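Local coordinates for protein deoxyribose-phosphate aldolase (Toxoplasma gondii, PDB 4EIV) that is a member of the deoxyribose-phosphate aldolase family, built as a TIM barrel of eight parallel strands ringed by helices, at residues L27-V32 / D265-G270; K53-V58 / E278-Y283; E116-I121 / T152-L157; L201-L206 / I232-E237. One frame throughout, in Å; residues are numbered along the deposited sequence. Where two conformers were deposited one is given.

Interaction 1 of 4, residues L27-V32 / D265-G270; sequences LNFFEV and DKFRVG
V269 uses both polar atoms of its backbone on residues 27-32: V269 N donates to F29 O at 2.9 Å, and V269 O accepts from E31 N at 2.8 Å. With the parallel bridges F30-V269 and E31-G270, these bonds join the first and the last strand, 30-34 and 267-271, and so close the TIM barrel.

Inside the barrel E31 OE2 accepts from R268 NH1 at 2.8 Å. The nitrogen comes to the syn side of the carboxylate, 33° out of its plane, while the oxygen lies near the guanidinium plane. A bend at chi2 of R268 (-72°) lays CD alongside the same oxygen, E31 OE2 to R268 CD being 3.4 Å. Each charged end has further partners: E31 OE1 pairs with K235, E31 OE2 also with K154, R268 NH1 also with E116, and R268 NE donates to R264 O.

F29, in the conformer described, and F267 form a T-shaped pair beside helix 243-257, whose L250 touches both side chains. The edge of F267 meets a face of F29, with CD2 of F267 3.5 Å above that ring's centre and the planes 79° apart. F30 CD1 lies 4.0 Å from V269 CG1.

Interaction 2 of 4, residues K53-V58 / E278-Y283; sequences KDPAIV and ELRDCY
The guanidinium of R280 meets the 53-58 loop with one face and with its edge. K53 O lies over the face, 3.1 Å from R280 NH2 but at an angle too poor for a hydrogen bond. At the edge, in plane, sits P55 O, gripped end-on by both terminal nitrogens, R280 NH1 at 2.8 Å and R280 NH2 at 3.0 Å. Both donors approach from the same face of the P55 carbonyl plane, about 40° out of it for NH1. The ring of Y283 has water 1 at its edge, and Y283 CE2 comes within 3.5 Å of P55 CD, with the two side chains crossing at a slant.

The last helix of the TIM barrel, 273-284, is thereby tied to the loop between helix 41-52 and the second strand, 59-62. A cis peptide bond precedes P55 within that loop.

A bend at chi3 (-71°) turns the head of R280 across the loop, where R280 NH2 passes 3.7 Å from I57 CG2. Nearer the helix, R280 CD lies 3.9 Å from K53 CD, while the amino end of K53 pairs with E284. Water 1 donates to D54 O at 3.0 Å and accepts from R280 NH1, and R280 NE makes a weak hydrogen bond to I50 O. Y283 also packs on M251 of the second subunit.

Interaction 3 of 4, residues E116-I121 / T152-L157; sequences EIECLI and TLKVVL
Between E116-I121 and T152-L157 the backbone bonds form a parallel ladder. I117 N donates to T152 O at 3.0 Å, K154 N to I117 O, C119 N to K154 O, V156 N to C119 O, and I121 N to V156 O at 3.2 Å. The short strand axes run 4.5 Å apart at 24°. These are the fourth and fifth strands of the TIM barrel, joined by a beta-alpha-beta crossover through helix 130-148.

The ionic contacts lie on the face of E116, E118 and K154, inside the barrel. In the glutamate conformers described, K154 NZ reaches E116 OE1 at 2.7 Å, from above the carboxylate plane, and at 2.8 Å E118 OE1, which offers its anti lone pair. The lysine stays extended until chi4 (75°), whose turn sets NZ between the two glutamates; E118 runs alongside it. Farther round, E116 OE2 pairs with K85, and E118 OE2 bonds to S61. Water 2 sits 2.9 Å from T152 OG1 and makes a weak bond to E116 OE2.

Apolar contacts fill the opposite face, that of I117, C119, L153 and V155. L153 CD1 lies 3.7 Å from I117 CG2 and also touches CB of C119. Just past the strand, I121 CG2 meets V155 CG1 at 3.5 Å, tighter than usual for carbons, the side chains crossing at about a right angle. The charged face itself turns apolar at L120 and V156.

Inside the barrel the buried charges probably offset one another, while the aliphatic groups of the opposite face pack toward the outer helices.

Interaction 4 of 4, residues L201-L206 / I232-E237; sequences LISIAL and IGIKIE
L206 leans from helix 196-210 onto I232, just before the seventh strand. Its CB points toward residues 232-237, but CB and CG both stay more than 4.2 Å from them, and the contact is left to the two methyl groups. With CG opposite the backbone N (chi1 -179°) and chi2 at 52°, the branches divide the work. L206 CD1 presses on the I232 side chain, 3.6 Å from I232 CB and 3.7 Å from I232 CG2. L206 CD2 lies against the main chain instead, 3.6 Å from I232 O, with G233 O more distant.

One helical turn earlier, I202 meets I234, which was modelled in two conformers; in the one described, I202 CG2 touches I234 CD1 at 3.6 Å. The extended I234 chain carries CD1 toward the helix, where it also passes 4.3 Å from S203 OG. S203 OG bonds to V199 O, one turn earlier in the same helix, and to N257.

Helix 196-210 stands between the sixth strand, 182-184, and the seventh, 233-237, as in each beta-alpha-beta unit of a TIM barrel. The segment axes are 9.9 Å apart and run nearly antiparallel, at 172°. I202 also touches L183, so the helix spans both strands, while I234 has M253 of helix 243-257 as another neighbour.

Since aliphatic carbons carry most of the contact, with one methyl against a carbonyl oxygen, and the nearby serine hydroxyl takes its partners outside the two segments, the attachment between these segments is close, non-directional packing.

In the fold
Interactions 1, 3 and 4 all reach the one closed sheet, their centres 13 to 14 Å apart, and meet through charges inside the barrel. R268 NH1 of interaction 1 lies 2.9 Å from E116 OE2 of interaction 3, and E31 OE2 lies 3.0 Å from K154 NZ. K235, on the strand of interaction 4, links them again: its NZ is 2.7 Å from E31 OE1 and 2.9 Å from E118 OE1. These charged groups face the barrel interior, and no ligand marks a site among them. Interaction 2 is peripheral, its centre about 24 Å from those of interactions 3 and 4, yet it joins interaction 1 where V58 N approaches F30 O at 2.9 Å, a probable hydrogen bond.

Interaction 1 of 4, residues L27-V32 / D265-G270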
loop_
_atom_site.group_PDB
_atom_site.type_symbol
_atom_site.label_atom_id
_atom_site.label_comp_id
_atom_site.label_asym_id
_atom_site.label_seq_id
_atom_site.Cartn_x
_atom_site.Cartn_y
_atom_site.Cartn_z
ATOM N N LEU A 27 -1.351 -9.385 -6.667
ATOM C CA LEU A 27 -0.130 -9.674 -7.431
ATOM C C LEU A 27 1.080 -9.074 -6.717
ATOM O O LEU A 27 2.148 -9.663 -6.687
ATOM C CB LEU A 27 -0.197 -9.153 -8.865
ATOM C CG LEU A 27 -1.164 -9.874 -9.807
ATOM C CD1 LEU A 27 -1.325 -9.068 -11.096
ATOM C CD2 LEU A 27 -0.695 -11.326 -10.111
ATOM N N ASN A 28 0.906 -7.891 -6.129
ATOM C CA ASN A 28 1.977 -7.209 -5.417
ATOM C C ASN A 28 2.442 -7.934 -4.132
ATOM O O ASN A 28 3.493 -7.610 -3.596
ATOM C CB ASN A 28 1.504 -5.795 -5.058
ATOM C CG ASN A 28 2.561 -4.978 -4.339
ATOM O OD1 ASN A 28 3.661 -4.788 -4.822
ATOM N ND2 ASN A 28 2.204 -4.466 -3.162
ATOM N N PHE A 29 1.623 -8.872 -3.646
ATOM C CA PHE A 29 1.915 -9.661 -2.441
ATOM C C PHE A 29 2.231 -11.126 -2.724
ATOM O O PHE A 29 2.623 -11.862 -1.810
ATOM C CB PHE A 29 0.689 -9.720 -1.515
ATOM C CG PHE A 29 0.153 -8.388 -1.096
ATOM C CD1 PHE A 29 1.001 -7.337 -0.785
ATOM C CD2 PHE A 29 -1.225 -8.212 -0.949
ATOM C CE1 PHE A 29 0.486 -6.114 -0.374
ATOM C CE2 PHE A 29 -1.739 -6.985 -0.524
ATOM C CZ PHE A 29 -0.871 -5.944 -0.229
ATOM N N PHE A 30 2.072 -11.551 -3.972
ATOM C CA PHE A 30 2.030 -12.981 -4.258
ATOM C C PHE A 30 3.343 -13.692 -4.383
ATOM O O PHE A 30 4.286 -13.191 -4.998
ATOM C CB PHE A 30 1.174 -13.223 -5.535
ATOM C CG PHE A 30 0.446 -14.548 -5.574
ATOM C CD1 PHE A 30 -0.746 -14.700 -4.896
ATOM C CD2 PHE A 30 0.933 -15.629 -6.279
ATOM C CE1 PHE A 30 -1.421 -15.880 -4.931
ATOM C CE2 PHE A 30 0.242 -16.833 -6.308
ATOM C CZ PHE A 30 -0.922 -16.949 -5.620
ATOM N N GLU A 31 3.371 -14.890 -3.797
ATOM C CA GLU A 31 4.500 -15.812 -3.912
ATOM C C GLU A 31 3.907 -17.147 -4.360
ATOM O O GLU A 31 3.200 -17.807 -3.609
ATOM C CB GLU A 31 5.242 -15.918 -2.578
ATOM C CG GLU A 31 5.965 -14.636 -2.201
ATOM C CD GLU A 31 6.618 -14.658 -0.854
ATOM O OE1 GLU A 31 6.175 -15.403 0.024
ATOM O OE2 GLU A 31 7.602 -13.909 -0.665
ATOM N N VAL A 32 4.194 -17.529 -5.599
ATOM C CA VAL A 32 3.613 -18.736 -6.168
ATOM C C VAL A 32 4.433 -19.977 -5.802
ATOM O O VAL A 32 5.654 -19.930 -5.791
ATOM C CB VAL A 32 3.469 -18.601 -7.711
ATOM C CG1 VAL A 32 4.823 -18.526 -8.420
ATOM C CG2 VAL A 32 2.571 -19.705 -8.286
ATOM N N ASP A 265 6.625 -5.413 2.192
ATOM C CA ASP A 265 7.695 -5.638 3.156
ATOM C C ASP A 265 7.308 -6.516 4.350
ATOM O O ASP A 265 8.145 -7.245 4.861
ATOM C CB ASP A 265 8.265 -4.311 3.676
ATOM C CG ASP A 265 9.272 -3.698 2.737
ATOM O OD1 ASP A 265 9.046 -3.713 1.513
ATOM O OD2 ASP A 265 10.301 -3.191 3.232
ATOM N N LYS A 266 6.017 -6.540 4.700
ATOM C CA LYS A 266 5.531 -7.254 5.895
ATOM C C LYS A 266 4.313 -8.151 5.657
ATOM O O LYS A 266 3.715 -8.648 6.616
ATOM C CB LYS A 266 5.205 -6.273 7.001
ATOM C CG LYS A 266 4.154 -5.250 6.644
ATOM C CD LYS A 266 3.923 -4.214 7.800
ATOM C CE LYS A 266 5.138 -3.339 8.148
ATOM N NZ LYS A 266 4.898 -2.405 9.295
ATOM N N PHE A 267 3.971 -8.391 4.398
ATOM C CA PHE A 267 2.804 -9.179 4.052
ATOM C C PHE A 267 3.031 -9.899 2.755
ATOM O O PHE A 267 3.530 -9.305 1.801
ATOM C CB PHE A 267 1.593 -8.277 3.935
ATOM C CG PHE A 267 0.349 -9.023 3.661
ATOM C CD1 PHE A 267 -0.116 -9.962 4.567
ATOM C CD2 PHE A 267 -0.375 -8.794 2.510
ATOM C CE1 PHE A 267 -1.278 -10.666 4.308
ATOM C CE2 PHE A 267 -1.540 -9.494 2.244
ATOM C CZ PHE A 267 -1.990 -10.438 3.163
ATOM N N ARG A 268 2.661 -11.187 2.724
ATOM C CA ARG A 268 2.758 -11.977 1.514
ATOM C C ARG A 268 1.553 -12.912 1.476
ATOM O O ARG A 268 1.008 -13.299 2.530
ATOM C CB ARG A 268 4.037 -12.828 1.438
ATOM C CG ARG A 268 5.325 -12.101 1.591
ATOM C CD ARG A 268 5.697 -11.228 0.376
ATOM N NE ARG A 268 6.673 -10.264 0.835
ATOM C CZ ARG A 268 7.953 -10.516 1.070
ATOM N NH1 ARG A 268 8.487 -11.693 0.792
ATOM N NH2 ARG A 268 8.718 -9.571 1.578
ATOM N N VAL A 269 1.162 -13.288 0.270
ATOM C CA VAL A 269 0.154 -14.284 0.054
ATOM C C VAL A 269 0.812 -15.393 -0.746
ATOM O O VAL A 269 1.352 -15.160 -1.834
ATOM C CB VAL A 269 -1.053 -13.735 -0.693
ATOM C CG1 VAL A 269 -2.022 -14.835 -1.074
ATOM C CG2 VAL A 269 -1.736 -12.688 0.159
ATOM N N GLY A 270 0.812 -16.601 -0.198
ATOM C CA GLY A 270 1.317 -17.777 -0.911
ATOM C C GLY A 270 0.163 -18.553 -1.508
ATOM O O GLY A 270 -0.812 -18.827 -0.839
#

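Interaction 2 of 4, residues K53-V58 / E278-Y283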
loop_
_atom_site.group_PDB
_atom_site.type_symbol
_atom_site.label_atom_id
_atom_site.label_comp_id
_atom_site.label_asym_id
_atom_site.label_seq_id
_atom_site.Cartn_x
_atom_site.Cartn_y
_atom_site.Cartn_z
ATOM N N LYS A 53 5.962 -12.089 -15.456
ATOM C CA LYS A 53 5.351 -11.221 -16.465
ATOM C C LYS A 53 4.991 -9.884 -15.821
ATOM O O LYS A 53 4.505 -9.846 -14.695
ATOM C CB LYS A 53 4.091 -11.879 -17.034
ATOM C CG LYS A 53 3.449 -11.123 -18.203
ATOM C CD LYS A 53 2.280 -11.928 -18.782
ATOM C CE LYS A 53 1.727 -11.346 -20.084
ATOM N NZ LYS A 53 1.188 -9.979 -19.948
ATOM N N ASP A 54 5.178 -8.798 -16.555
ATOM C CA ASP A 54 4.940 -7.466 -16.016
ATOM C C ASP A 54 3.430 -7.253 -15.760
ATOM O O ASP A 54 2.615 -7.519 -16.635
ATOM C CB ASP A 54 5.506 -6.453 -17.022
ATOM C CG ASP A 54 5.619 -5.039 -16.471
ATOM O OD1 ASP A 54 4.888 -4.670 -15.549
ATOM O OD2 ASP A 54 6.434 -4.261 -17.026
ATOM N N PRO A 55 3.036 -6.824 -14.546
ATOM C CA PRO A 55 3.828 -6.547 -13.349
ATOM C C PRO A 55 4.155 -7.833 -12.588
ATOM O O PRO A 55 3.272 -8.636 -12.283
ATOM C CB PRO A 55 2.903 -5.653 -12.527
ATOM C CG PRO A 55 1.553 -6.095 -12.893
ATOM C CD PRO A 55 1.630 -6.410 -14.357
ATOM N N ALA A 56 5.427 -8.003 -12.279
ATOM C CA ALA A 56 5.879 -9.208 -11.605
ATOM C C ALA A 56 5.341 -9.319 -10.194
ATOM O O ALA A 56 5.159 -8.316 -9.490
ATOM C CB ALA A 56 7.392 -9.239 -11.553
ATOM N N ILE A 57 5.115 -10.556 -9.783
ATOM C CA ILE A 57 4.735 -10.831 -8.406
ATOM C C ILE A 57 5.997 -10.786 -7.539
ATOM O O ILE A 57 7.096 -10.491 -8.041
ATOM C CB ILE A 57 3.988 -12.166 -8.258
ATOM C CG1 ILE A 57 4.867 -13.380 -8.585
ATOM C CG2 ILE A 57 2.691 -12.134 -9.084
ATOM C CD1 ILE A 57 4.263 -14.727 -8.226
ATOM N N VAL A 58 5.867 -11.084 -6.245
ATOM C CA VAL A 58 7.040 -10.987 -5.374
ATOM C C VAL A 58 8.076 -12.087 -5.665
ATOM O O VAL A 58 9.260 -11.823 -5.761
ATOM C CB VAL A 58 6.649 -11.062 -3.868
ATOM C CG1 VAL A 58 7.876 -10.907 -2.996
ATOM C CG2 VAL A 58 5.598 -9.983 -3.525
ATOM N N GLU A 278 -5.473 -16.800 -12.334
ATOM C CA GLU A 278 -6.741 -16.105 -12.135
ATOM C C GLU A 278 -6.481 -14.619 -11.867
ATOM O O GLU A 278 -7.131 -13.741 -12.433
ATOM C CB GLU A 278 -7.532 -16.701 -10.962
ATOM C CG GLU A 278 -8.910 -16.021 -10.792
ATOM C CD GLU A 278 -9.716 -16.496 -9.592
ATOM O OE1 GLU A 278 -9.194 -17.227 -8.734
ATOM O OE2 GLU A 278 -10.911 -16.148 -9.538
ATOM N N LEU A 279 -5.489 -14.339 -11.034
ATOM C CA LEU A 279 -5.174 -12.959 -10.689
ATOM C C LEU A 279 -4.693 -12.197 -11.915
ATOM O O LEU A 279 -5.167 -11.091 -12.196
ATOM C CB LEU A 279 -4.094 -12.899 -9.612
ATOM C CG LEU A 279 -4.439 -13.493 -8.242
ATOM C CD1 LEU A 279 -3.217 -13.433 -7.326
ATOM C CD2 LEU A 279 -5.626 -12.794 -7.599
ATOM N N ARG A 280 -3.756 -12.795 -12.645
ATOM C CA ARG A 280 -3.163 -12.119 -13.784
ATOM C C ARG A 280 -4.182 -11.910 -14.903
ATOM O O ARG A 280 -4.228 -10.831 -15.518
ATOM C CB ARG A 280 -1.888 -12.818 -14.260
ATOM C CG ARG A 280 -1.068 -11.852 -15.068
ATOM C CD ARG A 280 0.306 -12.313 -15.384
ATOM N NE ARG A 280 1.270 -12.367 -14.282
ATOM C CZ ARG A 280 1.821 -11.317 -13.670
ATOM N NH1 ARG A 280 1.403 -10.066 -13.882
ATOM N NH2 ARG A 280 2.756 -11.529 -12.776
ATOM N N ASP A 281 -5.029 -12.907 -15.150
ATOM C CA ASP A 281 -6.081 -12.776 -16.151
ATOM C C ASP A 281 -7.023 -11.619 -15.811
ATOM O O ASP A 281 -7.430 -10.847 -16.686
ATOM C CB ASP A 281 -6.846 -14.096 -16.315
ATOM C CG ASP A 281 -5.996 -15.194 -16.990
ATOM O OD1 ASP A 281 -4.854 -14.923 -17.436
ATOM O OD2 ASP A 281 -6.471 -16.344 -17.070
ATOM N N CYS A 282 -7.353 -11.493 -14.531
ATOM C CA CYS A 282 -8.233 -10.437 -14.072
ATOM C C CYS A 282 -7.589 -9.069 -14.289
ATOM O O CYS A 282 -8.195 -8.172 -14.876
ATOM C CB CYS A 282 -8.561 -10.636 -12.597
ATOM S SG CYS A 282 -9.724 -9.416 -11.953
ATOM N N TYR A 283 -6.361 -8.908 -13.812
ATOM C CA TYR A 283 -5.656 -7.650 -13.974
ATOM C C TYR A 283 -5.482 -7.235 -15.429
ATOM O O TYR A 283 -5.675 -6.056 -15.783
ATOM C CB TYR A 283 -4.286 -7.675 -13.303
ATOM C CG TYR A 283 -3.487 -6.469 -13.687
ATOM C CD1 TYR A 283 -3.865 -5.207 -13.248
ATOM C CD2 TYR A 283 -2.398 -6.570 -14.554
ATOM C CE1 TYR A 283 -3.172 -4.076 -13.635
ATOM C CE2 TYR A 283 -1.688 -5.438 -14.947
ATOM C CZ TYR A 283 -2.088 -4.192 -14.481
ATOM O OH TYR A 283 -1.392 -3.069 -14.828
HETATM O O HOH W 1 0.027 -9.034 -16.168
#

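Interaction 3 of 4, residues E116-I121 / T152-L157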
loop_
_atom_site.group_PDB
_atom_site.type_symbol
_atom_site.label_atom_id
_atom_site.label_comp_id
_atom_site.label_asym_id
_atom_site.label_seq_id
_atom_site.Cartn_x
_atom_site.Cartn_y
_atom_site.Cartn_z
ATOM N N GLU A 116 15.331 -15.618 -0.246
ATOM C CA GLU A 116 14.689 -15.836 1.058
ATOM C C GLU A 116 14.658 -17.323 1.335
ATOM O O GLU A 116 14.826 -18.140 0.432
ATOM C CB GLU A 116 13.251 -15.296 1.100
ATOM C CG GLU A 116 13.097 -13.826 0.762
ATOM C CD GLU A 116 11.714 -13.273 1.068
ATOM O OE1 GLU A 116 10.975 -13.868 1.889
ATOM O OE2 GLU A 116 11.372 -12.212 0.502
ATOM N N ILE A 117 14.443 -17.659 2.601
ATOM C CA ILE A 117 14.342 -19.040 3.048
ATOM C C ILE A 117 12.996 -19.231 3.755
ATOM O O ILE A 117 12.594 -18.388 4.547
ATOM C CB ILE A 117 15.487 -19.405 4.024
ATOM C CG1 ILE A 117 16.848 -19.339 3.329
ATOM C CG2 ILE A 117 15.279 -20.808 4.625
ATOM C CD1 ILE A 117 16.996 -20.256 2.097
ATOM N N GLU A 118 12.317 -20.328 3.441
ATOM C CA GLU A 118 11.035 -20.685 4.067
ATOM C C GLU A 118 11.224 -22.022 4.778
ATOM O O GLU A 118 11.292 -23.071 4.131
ATOM C CB GLU A 118 9.945 -20.711 3.008
ATOM C CG GLU A 118 9.772 -19.304 2.394
ATOM C CD GLU A 118 8.746 -19.185 1.281
ATOM O OE1 GLU A 118 8.273 -18.048 1.076
ATOM O OE2 GLU A 118 8.414 -20.180 0.600
ATOM N N CYS A 119 11.273 -21.980 6.115
ATOM C CA CYS A 119 11.628 -23.142 6.918
ATOM C C CYS A 119 10.415 -23.763 7.623
ATOM O O CYS A 119 9.804 -23.128 8.475
ATOM C CB CYS A 119 12.676 -22.703 7.937
ATOM S SG CYS A 119 13.255 -24.036 9.019
ATOM N N LEU A 120 10.133 -25.020 7.323
ATOM C CA LEU A 120 9.054 -25.733 7.987
ATOM C C LEU A 120 9.550 -26.233 9.340
ATOM O O LEU A 120 10.673 -26.695 9.452
ATOM C CB LEU A 120 8.571 -26.886 7.110
ATOM C CG LEU A 120 7.400 -27.762 7.554
ATOM C CD1 LEU A 120 6.131 -26.913 7.786
ATOM C CD2 LEU A 120 7.123 -28.864 6.554
ATOM N N ILE A 121 8.708 -26.110 10.355
ATOM C CA ILE A 121 9.006 -26.630 11.672
ATOM C C ILE A 121 8.637 -28.112 11.796
ATOM O O ILE A 121 7.854 -28.643 11.000
ATOM C CB ILE A 121 8.277 -25.816 12.797
ATOM C CG1 ILE A 121 6.755 -25.956 12.712
ATOM C CG2 ILE A 121 8.702 -24.353 12.758
ATOM C CD1 ILE A 121 6.009 -25.469 13.982
ATOM N N THR A 152 15.758 -12.709 4.477
ATOM C CA THR A 152 14.519 -13.012 5.156
ATOM C C THR A 152 14.321 -14.499 5.389
ATOM O O THR A 152 14.416 -15.316 4.454
ATOM C CB THR A 152 13.329 -12.488 4.320
ATOM O OG1 THR A 152 13.434 -11.061 4.169
ATOM C CG2 THR A 152 11.984 -12.823 4.953
ATOM N N LEU A 153 14.031 -14.829 6.645
ATOM C CA LEU A 153 13.675 -16.192 7.063
ATOM C C LEU A 153 12.194 -16.231 7.437
ATOM O O LEU A 153 11.771 -15.581 8.419
ATOM C CB LEU A 153 14.483 -16.662 8.276
ATOM C CG LEU A 153 14.146 -18.048 8.848
ATOM C CD1 LEU A 153 14.284 -19.124 7.816
ATOM C CD2 LEU A 153 15.022 -18.330 10.073
ATOM N N LYS A 154 11.399 -16.938 6.646
ATOM C CA LYS A 154 10.011 -17.191 6.958
ATOM C C LYS A 154 9.941 -18.545 7.661
ATOM O O LYS A 154 10.631 -19.490 7.250
ATOM C CB LYS A 154 9.168 -17.249 5.711
ATOM C CG LYS A 154 9.317 -16.071 4.747
ATOM C CD LYS A 154 8.034 -15.953 3.973
ATOM C CE LYS A 154 8.012 -14.917 2.869
ATOM N NZ LYS A 154 8.798 -15.370 1.676
ATOM N N VAL A 155 9.176 -18.631 8.745
ATOM C CA VAL A 155 8.994 -19.900 9.453
ATOM C C VAL A 155 7.550 -20.364 9.213
ATOM O O VAL A 155 6.587 -19.640 9.495
ATOM C CB VAL A 155 9.326 -19.770 10.928
ATOM C CG1 VAL A 155 9.153 -21.085 11.660
ATOM C CG2 VAL A 155 10.764 -19.301 11.087
ATOM N N VAL A 156 7.422 -21.579 8.686
ATOM C CA VAL A 156 6.168 -22.178 8.295
ATOM C C VAL A 156 5.691 -22.983 9.492
ATOM O O VAL A 156 6.324 -23.962 9.897
ATOM C CB VAL A 156 6.355 -23.022 7.026
ATOM C CG1 VAL A 156 5.067 -23.492 6.541
ATOM C CG2 VAL A 156 7.085 -22.258 5.941
ATOM N N LEU A 157 4.518 -22.619 10.010
ATOM C CA LEU A 157 4.036 -23.159 11.274
ATOM C C LEU A 157 3.198 -24.433 11.189
ATOM O O LEU A 157 2.976 -25.090 12.218
ATOM C CB LEU A 157 3.208 -22.085 11.992
ATOM C CG LEU A 157 3.926 -20.789 12.339
ATOM C CD1 LEU A 157 2.933 -19.816 13.019
ATOM C CD2 LEU A 157 5.150 -21.016 13.216
HETATM O O HOH W 2 11.436 -9.667 2.626
#

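Interaction 4 of 4, residues L201-L206 / I232-E237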
loop_
_atom_site.group_PDB
_atom_site.type_symbol
_atom_site.label_atom_id
_atom_site.label_comp_id
_atom_site.label_asym_id
_atom_site.label_seq_id
_atom_site.Cartn_x
_atom_site.Cartn_y
_atom_site.Cartn_z
ATOM N N LEU A 201 -5.048 -15.944 15.272
ATOM C CA LEU A 201 -4.102 -16.354 16.299
ATOM C C LEU A 201 -2.689 -15.879 16.043
ATOM O O LEU A 201 -1.994 -15.434 16.952
ATOM C CB LEU A 201 -4.131 -17.878 16.487
ATOM C CG LEU A 201 -5.403 -18.467 17.077
ATOM C CD1 LEU A 201 -5.173 -19.950 17.319
ATOM C CD2 LEU A 201 -5.780 -17.754 18.374
ATOM N N ILE A 202 -2.257 -16.005 14.790
ATOM C CA ILE A 202 -0.937 -15.553 14.422
ATOM C C ILE A 202 -0.806 -14.033 14.616
ATOM O O ILE A 202 0.218 -13.539 15.099
ATOM C CB ILE A 202 -0.598 -16.005 12.984
ATOM C CG1 ILE A 202 -0.433 -17.528 12.984
ATOM C CG2 ILE A 202 0.692 -15.340 12.498
ATOM C CD1 ILE A 202 -0.360 -18.166 11.602
ATOM N N SER A 203 -1.837 -13.292 14.232
ATOM C CA SER A 203 -1.852 -11.847 14.396
ATOM C C SER A 203 -1.737 -11.439 15.849
ATOM O O SER A 203 -0.983 -10.525 16.166
ATOM C CB SER A 203 -3.117 -11.257 13.783
ATOM O OG SER A 203 -3.134 -11.436 12.373
ATOM N N ILE A 204 -2.448 -12.133 16.734
ATOM C CA ILE A 204 -2.356 -11.836 18.168
ATOM C C ILE A 204 -0.937 -12.094 18.665
ATOM O O ILE A 204 -0.348 -11.286 19.397
ATOM C CB ILE A 204 -3.314 -12.704 18.977
ATOM C CG1 ILE A 204 -4.753 -12.297 18.681
ATOM C CG2 ILE A 204 -3.042 -12.568 20.481
ATOM C CD1 ILE A 204 -5.756 -13.290 19.238
ATOM N N ALA A 205 -0.373 -13.235 18.279
ATOM C CA ALA A 205 0.977 -13.582 18.700
ATOM C C ALA A 205 1.990 -12.527 18.288
ATOM O O ALA A 205 2.853 -12.111 19.077
ATOM C CB ALA A 205 1.381 -14.947 18.145
ATOM N N LEU A 206 1.904 -12.088 17.043
ATOM C CA LEU A 206 2.826 -11.077 16.559
ATOM C C LEU A 206 2.623 -9.734 17.270
ATOM O O LEU A 206 3.596 -9.077 17.632
ATOM C CB LEU A 206 2.686 -10.925 15.060
ATOM C CG LEU A 206 3.612 -9.911 14.420
ATOM C CD1 LEU A 206 5.063 -10.136 14.803
ATOM C CD2 LEU A 206 3.416 -9.969 12.930
ATOM N N ILE A 232 8.528 -7.712 11.557
ATOM C CA ILE A 232 8.130 -9.112 11.349
ATOM C C ILE A 232 6.853 -9.177 10.516
ATOM O O ILE A 232 5.871 -8.491 10.785
ATOM C CB ILE A 232 7.980 -9.891 12.670
ATOM C CG1 ILE A 232 9.296 -9.818 13.469
ATOM C CG2 ILE A 232 7.619 -11.355 12.386
ATOM C CD1 ILE A 232 9.200 -10.251 14.908
ATOM N N GLY A 233 6.886 -9.988 9.478
ATOM C CA GLY A 233 5.760 -10.100 8.606
ATOM C C GLY A 233 4.912 -11.325 8.795
ATOM O O GLY A 233 5.255 -12.263 9.529
ATOM N N ILE A 234 3.747 -11.306 8.155
ATOM C CA ILE A 234 2.866 -12.475 8.106
ATOM C C ILE A 234 2.635 -12.851 6.650
ATOM O O ILE A 234 2.389 -11.993 5.800
ATOM C CB ILE A 234 1.503 -12.267 8.810
ATOM C CG1 ILE A 234 0.733 -13.585 8.890
ATOM C CG2 ILE A 234 0.658 -11.276 8.064
ATOM C CD1 ILE A 234 -0.558 -13.472 9.649
ATOM N N LYS A 235 2.767 -14.144 6.380
ATOM C CA LYS A 235 2.473 -14.732 5.072
ATOM C C LYS A 235 1.283 -15.670 5.210
ATOM O O LYS A 235 1.341 -16.643 5.985
ATOM C CB LYS A 235 3.673 -15.482 4.493
ATOM C CG LYS A 235 3.384 -16.228 3.215
ATOM C CD LYS A 235 4.605 -16.717 2.493
ATOM C CE LYS A 235 4.248 -17.596 1.313
ATOM N NZ LYS A 235 5.456 -18.008 0.531
ATOM N N ILE A 236 0.213 -15.367 4.482
ATOM C CA ILE A 236 -1.011 -16.143 4.473
ATOM C C ILE A 236 -0.930 -17.061 3.262
ATOM O O ILE A 236 -0.936 -16.601 2.116
ATOM C CB ILE A 236 -2.242 -15.233 4.426
ATOM C CG1 ILE A 236 -2.265 -14.281 5.633
ATOM C CG2 ILE A 236 -3.508 -16.046 4.402
ATOM C CD1 ILE A 236 -3.438 -13.324 5.702
ATOM N N GLU A 237 -0.729 -18.348 3.538
ATOM C CA GLU A 237 -0.624 -19.382 2.494
ATOM C C GLU A 237 -2.006 -20.003 2.335
ATOM O O GLU A 237 -2.558 -20.550 3.292
ATOM C CB GLU A 237 0.454 -20.403 2.859
ATOM C CG GLU A 237 0.797 -21.424 1.765
ATOM C CD GLU A 237 -0.231 -22.516 1.600
ATOM O OE1 GLU A 237 -0.578 -22.775 0.437
ATOM O OE2 GLU A 237 -0.677 -23.102 2.626
#